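Local structure of choline dehydrogenase and related flavoproteins (Aspergillus oryzae, 3Q9T) at residues A[266-271]-A[512-517]; A[298-303]-A[523-528]. The protein oxidises formate as a formate oxidase of the glucose-methanol-choline oxidoreductase family, with 8-formyl-FAD at its catalytic site. One frame throughout, in Å; residues are numbered along the deposited sequence. Where two conformers were deposited one is given.

Overall arrangement
The two interactions lie side by side, their centres about 9 Å apart, and their segments alternate along the chain: 266-271, 298-303, 512-517, 523-528. Both join the part of the FAD-binding region that contains helix 267-277 and strand 302-304 to the long loop between strands 506-507 and 538-540. They meet directly, Thr514 O receiving a probable hydrogen bond from Gly301 N and Arg516 NH2 probably giving one to Gln523 O, while Ala515 packs on Val525. Only interaction 1, the deeper of the two, borders the FAD; interaction 2 continues the same packing outward, the nearest side-chain atom of Val525 lying about 13 Å from the cofactor.

Interaction 1 (A[266-271]-A[512-517]); sequences QGVFET and TGTARL. With FAY ([(2R,3S,4R,5R)-5-(6-amino-9H-purin-9-yl)-3,4-dihydroxytetrahydrofuran-2-yl]methyl (2R,3S,4S)-5-(8-formyl-7-methyl-2,4-dioxo-3,4-dihydrobenzo[g]pteridin-10(2H)-yl)-2,3,4-trihydroxypentyl dihydrogen diphosphate), chain D.
Thr514 OG1 donates a hydrogen bond to Val268 O (2.6 Å), joining the loop 512-517 to helix 267-277, which follows strand 261-264 of the Rossmann-type FAD-binding sheet. The hydroxyl arrives in the carbonyl plane on a lone pair, at a C=O...donor angle of 127°. With chi1 of 52°, OG1 sits between the backbone N and the carbonyl carbon of Thr514, which turns it to the helix. Val268 CG2 lies anti to its own backbone N and reaches the loop, 3.6 Å from Thr512 C and 3.4 Å from Thr514 OG1; the side chains of Val268 and Thr514 cross at about a right angle. One turn on, Thr271 CG2 approaches Ala515 CB more loosely.

Behind this layer the same segment borders the modified FAD. Gly267 CA comes within 3.5 Å of O3P, the oxygen bridging the two phosphorus atoms. The Gln266 amide lies over one face of the adenine, OE1 3.0 Å from C6A, while Glu270 CG meets the edge at N7A (3.1 Å). Ser229 OG holds Gln266 OE1, and Tyr67 and Lys273 hold the Glu270 carboxylate. Asp542 OD2 binds both Gly267 N and Thr271 OG1, which also accepts a hydrogen bond from Gln266 N at 2.9 Å.

Interaction 2 (A[298-303]-A[523-528]); sequences RHVGQN and QGVVDP
His299 and Gly524 bring the two backbones to a CA-CA separation of 5.4 Å, where a type II beta turn from His299 to Gln302, closed by Gln302 N to His299 O (3.0 Å), meets the extended loop at Gly524. A water spans the gap, accepting from His299 N and donating to Gly524 O (2.9 Å). With CG opposite the carbonyl carbon (chi1 -75°), the His299 imidazole presents a face to the loop: Gln523 O stands 3.2 Å above the ring plane, over its centre. Two partners fix its rotation. Asn303 ND2 gives a nearly straight hydrogen bond to His299 ND1 (3.1 Å, 165°), with ND1 in the amide plane but the donor 16° out of the ring plane, while NE2 bonds to Asp522 O. Val525 CG1 packs against the base of the His299 side chain, 3.7 Å from CB and 3.5 Å from His299 C. It meets Val300 CG2 at 3.8 Å, the valines crossing at about a right angle. Val300 continues this apolar layer onto Pro272, Leu275 and Met276 of helix 267-277. The turn, its Gly301 backbone hydrogen-bonded to Val433, runs into strand 302-304, an outer strand of the antiparallel sheet with 431-434 and 445-447.

Interaction 1 (A[266-271]-A[512-517])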
loop_
_atom_site.group_PDB
_atom_site.type_symbol
_atom_site.label_atom_id
_atom_site.label_comp_id
_atom_site.label_asym_id
_atom_site.label_seq_id
_atom_site.Cartn_x
_atom_site.Cartn_y
_atom_site.Cartn_z
ATOM N N GLN A 266 -6.931 -11.845 -23.750
ATOM C CA GLN A 266 -6.868 -10.521 -23.129
ATOM C C GLN A 266 -5.854 -10.463 -21.991
ATOM O O GLN A 266 -5.731 -9.441 -21.325
ATOM C CB GLN A 266 -8.251 -10.040 -22.671
ATOM C CG GLN A 266 -9.179 -9.619 -23.815
ATOM C CD GLN A 266 -10.327 -8.735 -23.325
ATOM O OE1 GLN A 266 -10.909 -7.981 -24.092
ATOM N NE2 GLN A 266 -10.655 -8.847 -22.045
ATOM N N GLY A 267 -5.111 -11.550 -21.790
ATOM C CA GLY A 267 -4.051 -11.577 -20.789
ATOM C C GLY A 267 -4.545 -12.053 -19.439
ATOM O O GLY A 267 -5.753 -12.106 -19.201
ATOM N N VAL A 268 -3.604 -12.370 -18.551
ATOM C CA VAL A 268 -3.899 -12.943 -17.238
ATOM C C VAL A 268 -4.916 -12.185 -16.382
ATOM O O VAL A 268 -5.618 -12.797 -15.565
ATOM C CB VAL A 268 -2.600 -13.111 -16.390
ATOM C CG1 VAL A 268 -2.033 -11.750 -16.013
ATOM C CG2 VAL A 268 -2.877 -13.984 -15.141
ATOM N N PHE A 269 -4.999 -10.865 -16.544
ATOM C CA PHE A 269 -5.952 -10.100 -15.744
ATOM C C PHE A 269 -7.315 -9.894 -16.432
ATOM O O PHE A 269 -8.349 -9.992 -15.774
ATOM C CB PHE A 269 -5.372 -8.748 -15.311
ATOM C CG PHE A 269 -4.062 -8.844 -14.564
ATOM C CD1 PHE A 269 -2.993 -8.019 -14.911
ATOM C CD2 PHE A 269 -3.907 -9.733 -13.508
ATOM C CE1 PHE A 269 -1.782 -8.101 -14.232
ATOM C CE2 PHE A 269 -2.701 -9.835 -12.826
ATOM C CZ PHE A 269 -1.640 -9.019 -13.174
ATOM N N GLU A 270 -7.323 -9.581 -17.730
ATOM C CA GLU A 270 -8.576 -9.195 -18.399
ATOM C C GLU A 270 -9.312 -10.379 -18.990
ATOM O O GLU A 270 -10.533 -10.324 -19.164
ATOM C CB GLU A 270 -8.363 -8.143 -19.496
ATOM C CG GLU A 270 -7.870 -6.798 -19.005
ATOM C CD GLU A 270 -8.976 -5.899 -18.438
ATOM O OE1 GLU A 270 -10.174 -6.086 -18.752
ATOM O OE2 GLU A 270 -8.632 -4.986 -17.672
ATOM N N THR A 271 -8.580 -11.437 -19.330
ATOM C CA THR A 271 -9.242 -12.638 -19.792
ATOM C C THR A 271 -10.254 -13.173 -18.745
ATOM O O THR A 271 -11.432 -13.337 -19.058
ATOM C CB THR A 271 -8.240 -13.727 -20.183
ATOM O OG1 THR A 271 -7.756 -13.470 -21.504
ATOM C CG2 THR A 271 -8.907 -15.096 -20.141
ATOM N N THR A 512 0.317 -15.279 -14.171
ATOM C CA THR A 512 -0.205 -16.420 -14.921
ATOM C C THR A 512 -1.390 -17.068 -14.189
ATOM O O THR A 512 -1.696 -16.703 -13.051
ATOM C CB THR A 512 0.866 -17.539 -15.075
ATOM O OG1 THR A 512 1.208 -18.059 -13.778
ATOM C CG2 THR A 512 2.129 -17.030 -15.781
ATOM N N GLY A 513 -2.067 -18.006 -14.856
ATOM C CA GLY A 513 -2.848 -19.017 -14.164
ATOM C C GLY A 513 -4.347 -18.867 -14.020
ATOM O O GLY A 513 -5.028 -19.807 -13.598
ATOM N N THR A 514 -4.869 -17.699 -14.383
ATOM C CA THR A 514 -6.249 -17.350 -14.056
ATOM C C THR A 514 -7.324 -18.002 -14.923
ATOM O O THR A 514 -8.505 -17.752 -14.724
ATOM C CB THR A 514 -6.440 -15.840 -14.124
ATOM O OG1 THR A 514 -5.951 -15.377 -15.392
ATOM C CG2 THR A 514 -5.664 -15.175 -12.985
ATOM N N ALA A 515 -6.930 -18.810 -15.898
ATOM C CA ALA A 515 -7.907 -19.604 -16.637
ATOM C C ALA A 515 -7.189 -20.846 -17.139
ATOM O O ALA A 515 -7.125 -21.106 -18.329
ATOM C CB ALA A 515 -8.512 -18.801 -17.784
ATOM N N ARG A 516 -6.678 -21.624 -16.196
ATOM C CA ARG A 516 -5.621 -22.561 -16.478
ATOM C C ARG A 516 -6.041 -23.804 -17.245
ATOM O O ARG A 516 -7.171 -24.301 -17.116
ATOM C CB ARG A 516 -4.929 -22.974 -15.184
ATOM C CG ARG A 516 -5.733 -23.922 -14.311
ATOM C CD ARG A 516 -5.028 -24.091 -12.966
ATOM N NE ARG A 516 -5.790 -24.926 -12.062
ATOM C CZ ARG A 516 -5.388 -25.264 -10.845
ATOM N NH1 ARG A 516 -4.223 -24.823 -10.379
ATOM N NH2 ARG A 516 -6.160 -26.037 -10.095
ATOM N N LEU A 517 -5.105 -24.291 -18.051
ATOM C CA LEU A 517 -5.331 -25.542 -18.736
ATOM C C LEU A 517 -5.574 -26.635 -17.693
ATOM O O LEU A 517 -5.009 -26.621 -16.589
ATOM C CB LEU A 517 -4.185 -25.867 -19.696
ATOM C CG LEU A 517 -3.030 -26.740 -19.228
ATOM C CD1 LEU A 517 -3.559 -28.116 -19.005
ATOM C CD2 LEU A 517 -1.955 -26.767 -20.283
HETATM P P FAY D . -0.300 -12.216 -22.952
HETATM N N1 FAY D . 8.534 -11.756 -19.964
HETATM C C2 FAY D . 9.759 -12.143 -20.505
HETATM O O2 FAY D . 9.879 -13.243 -21.031
HETATM N N3 FAY D . 10.668 -11.178 -20.882
HETATM C C4 FAY D . 10.651 -9.967 -20.235
HETATM O O4 FAY D . 11.749 -9.440 -19.975
HETATM N N5 FAY D . 9.372 -8.350 -19.034
HETATM C C6 FAY D . 8.057 -6.526 -18.352
HETATM C C7 FAY D . 6.828 -5.923 -18.146
HETATM C C8 FAY D . 5.657 -6.659 -18.354
HETATM O O8 FAY D . 3.343 -6.488 -18.678
HETATM C C9 FAY D . 5.740 -7.953 -18.886
HETATM P PA FAY D . -0.849 -9.451 -23.198
HETATM C "C1'" FAY D . 5.828 -10.774 -19.705
HETATM C C10 FAY D . 8.355 -10.470 -19.513
HETATM N N10 FAY D . 7.067 -9.952 -19.346
HETATM N N1A FAY D . -10.691 -4.841 -24.417
HETATM O O1A FAY D . -0.943 -8.378 -22.166
HETATM C C1B FAY D . -5.690 -6.418 -24.697
HETATM O O1P FAY D . -0.606 -12.532 -24.397
HETATM C "C2'" FAY D . 5.504 -10.702 -21.216
HETATM O "O2'" FAY D . 5.619 -9.379 -21.602
HETATM C C2A FAY D . -9.879 -4.879 -25.536
HETATM O O2A FAY D . 0.436 -9.446 -23.970
HETATM C C2B FAY D . -4.472 -5.719 -24.119
HETATM O O2B FAY D . -4.373 -4.359 -24.503
HETATM O O2P FAY D . -0.799 -13.319 -22.035
HETATM C "C3'" FAY D . 4.191 -11.297 -21.822
HETATM O "O3'" FAY D . 3.579 -10.518 -22.847
HETATM N N3A FAY D . -8.570 -5.323 -25.439
HETATM C C3B FAY D . -3.348 -6.538 -24.714
HETATM O O3B FAY D . -3.096 -6.074 -26.017
HETATM O O3P FAY D . -1.073 -10.873 -22.512
HETATM C "C4'" FAY D . 3.113 -11.646 -20.827
HETATM O "O4'" FAY D . 3.755 -12.422 -19.819
HETATM C C4A FAY D . -8.085 -5.728 -24.238
HETATM C C4B FAY D . -3.943 -7.919 -24.847
HETATM O O4B FAY D . -5.345 -7.780 -24.695
HETATM C C4X FAY D . 9.477 -9.620 -19.540
HETATM C "C5'" FAY D . 1.958 -12.417 -21.511
HETATM O "O5'" FAY D . 1.281 -11.895 -22.664
HETATM C C5A FAY D . -8.891 -5.707 -23.103
HETATM C C5B FAY D . -3.370 -8.869 -23.814
HETATM O O5B FAY D . -2.082 -9.243 -24.239
HETATM C C5X FAY D . 8.129 -7.880 -18.669
HETATM C C6A FAY D . -10.206 -5.253 -23.188
HETATM N N6A FAY D . -10.949 -5.138 -22.079
HETATM N N7A FAY D . -8.160 -6.164 -22.066
HETATM C C7M FAY D . 6.807 -4.549 -17.520
HETATM C C8A FAY D . -6.925 -6.486 -22.505
HETATM C C8M FAY D . 4.392 -5.907 -18.509
HETATM C C9A FAY D . 6.969 -8.598 -19.004
HETATM N N9A FAY D . -6.865 -6.216 -23.840
#

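Interaction 2 (A[298-303]-A[523-528])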
loop_
_atom_site.group_PDB
_atom_site.type_symbol
_atom_site.label_atom_id
_atom_site.label_comp_id
_atom_site.label_asym_id
_atom_site.label_seq_id
_atom_site.Cartn_x
_atom_site.Cartn_y
_atom_site.Cartn_z
ATOM N N ARG A 298 -15.528 -22.556 -11.346
ATOM C CA ARG A 298 -14.925 -22.116 -10.079
ATOM C C ARG A 298 -13.522 -21.533 -10.204
ATOM O O ARG A 298 -13.106 -20.717 -9.386
ATOM C CB ARG A 298 -14.855 -23.278 -9.079
ATOM C CG ARG A 298 -16.175 -23.973 -8.781
ATOM C CD ARG A 298 -16.111 -24.698 -7.425
ATOM N NE ARG A 298 -15.815 -26.135 -7.481
ATOM C CZ ARG A 298 -15.004 -26.736 -8.350
ATOM N NH1 ARG A 298 -14.366 -26.054 -9.284
ATOM N NH2 ARG A 298 -14.823 -28.041 -8.277
ATOM N N HIS A 299 -12.780 -21.978 -11.211
ATOM C CA HIS A 299 -11.368 -21.639 -11.296
ATOM C C HIS A 299 -11.087 -20.324 -12.020
ATOM O O HIS A 299 -9.940 -19.878 -12.082
ATOM C CB HIS A 299 -10.580 -22.803 -11.936
ATOM C CG HIS A 299 -10.373 -23.965 -11.015
ATOM N ND1 HIS A 299 -9.346 -24.013 -10.093
ATOM C CD2 HIS A 299 -11.078 -25.109 -10.851
ATOM C CE1 HIS A 299 -9.425 -25.139 -9.409
ATOM N NE2 HIS A 299 -10.463 -25.825 -9.852
ATOM N N VAL A 300 -12.124 -19.711 -12.586
ATOM C CA VAL A 300 -11.925 -18.499 -13.368
ATOM C C VAL A 300 -11.444 -17.347 -12.480
ATOM O O VAL A 300 -12.110 -16.977 -11.513
ATOM C CB VAL A 300 -13.206 -18.082 -14.116
ATOM C CG1 VAL A 300 -13.011 -16.705 -14.774
ATOM C CG2 VAL A 300 -13.593 -19.138 -15.157
ATOM N N GLY A 301 -10.289 -16.777 -12.809
ATOM C CA GLY A 301 -9.703 -15.735 -11.975
ATOM C C GLY A 301 -8.913 -16.285 -10.785
ATOM O O GLY A 301 -8.147 -15.555 -10.169
ATOM N N GLN A 302 -9.123 -17.559 -10.440
ATOM C CA GLN A 302 -8.353 -18.199 -9.368
ATOM C C GLN A 302 -6.986 -18.676 -9.856
ATOM O O GLN A 302 -6.712 -18.658 -11.056
ATOM C CB GLN A 302 -9.145 -19.363 -8.769
ATOM C CG GLN A 302 -10.479 -18.923 -8.202
ATOM C CD GLN A 302 -10.332 -17.865 -7.111
ATOM O OE1 GLN A 302 -9.646 -18.078 -6.109
ATOM N NE2 GLN A 302 -10.967 -16.715 -7.311
ATOM N N ASN A 303 -6.120 -19.084 -8.928
ATOM C CA ASN A 303 -4.805 -19.606 -9.305
ATOM C C ASN A 303 -3.888 -18.588 -9.967
ATOM O O ASN A 303 -2.979 -18.955 -10.704
ATOM C CB ASN A 303 -4.947 -20.811 -10.234
ATOM C CG ASN A 303 -5.950 -21.818 -9.718
ATOM O OD1 ASN A 303 -5.843 -22.287 -8.586
ATOM N ND2 ASN A 303 -6.947 -22.136 -10.535
ATOM N N GLN A 523 -10.889 -28.847 -12.155
ATOM C CA GLN A 523 -9.465 -28.624 -12.003
ATOM C C GLN A 523 -9.046 -27.274 -12.562
ATOM O O GLN A 523 -8.132 -26.642 -12.041
ATOM C CB GLN A 523 -8.674 -29.742 -12.686
ATOM C CG GLN A 523 -7.179 -29.680 -12.447
ATOM C CD GLN A 523 -6.419 -30.691 -13.284
ATOM O OE1 GLN A 523 -6.830 -31.019 -14.400
ATOM N NE2 GLN A 523 -5.311 -31.199 -12.747
ATOM N N GLY A 524 -9.703 -26.827 -13.628
ATOM C CA GLY A 524 -9.275 -25.613 -14.300
ATOM C C GLY A 524 -10.361 -25.055 -15.193
ATOM O O GLY A 524 -11.496 -25.517 -15.134
ATOM N N VAL A 525 -10.038 -24.054 -16.007
ATOM C CA VAL A 525 -11.077 -23.474 -16.855
ATOM C C VAL A 525 -11.068 -23.877 -18.340
ATOM O O VAL A 525 -12.114 -23.880 -18.976
ATOM C CB VAL A 525 -11.273 -21.936 -16.652
ATOM C CG1 VAL A 525 -10.636 -21.441 -15.335
ATOM C CG2 VAL A 525 -10.822 -21.170 -17.840
ATOM N N VAL A 526 -9.913 -24.238 -18.886
ATOM C CA VAL A 526 -9.878 -24.743 -20.253
ATOM C C VAL A 526 -9.292 -26.145 -20.315
ATOM O O VAL A 526 -8.479 -26.530 -19.467
ATOM C CB VAL A 526 -9.017 -23.862 -21.167
ATOM C CG1 VAL A 526 -9.396 -22.398 -20.994
ATOM C CG2 VAL A 526 -7.545 -24.104 -20.867
ATOM N N ASP A 527 -9.677 -26.891 -21.345
ATOM C CA ASP A 527 -9.196 -28.256 -21.516
ATOM C C ASP A 527 -7.853 -28.294 -22.249
ATOM O O ASP A 527 -7.291 -27.244 -22.592
ATOM C CB ASP A 527 -10.261 -29.145 -22.202
ATOM C CG ASP A 527 -10.501 -28.779 -23.666
ATOM O OD1 ASP A 527 -9.711 -28.006 -24.254
ATOM O OD2 ASP A 527 -11.485 -29.285 -24.237
ATOM N N PRO A 528 -7.326 -29.506 -22.495
ATOM C CA PRO A 528 -6.020 -29.559 -23.157
ATOM C C PRO A 528 -5.974 -28.929 -24.551
ATOM O O PRO A 528 -4.884 -28.620 -25.021
ATOM C CB PRO A 528 -5.724 -31.061 -23.213
ATOM C CG PRO A 528 -6.387 -31.594 -21.991
ATOM C CD PRO A 528 -7.695 -30.806 -21.909
HETATM O O HOH W 1 -13.109 -23.778 -13.535
#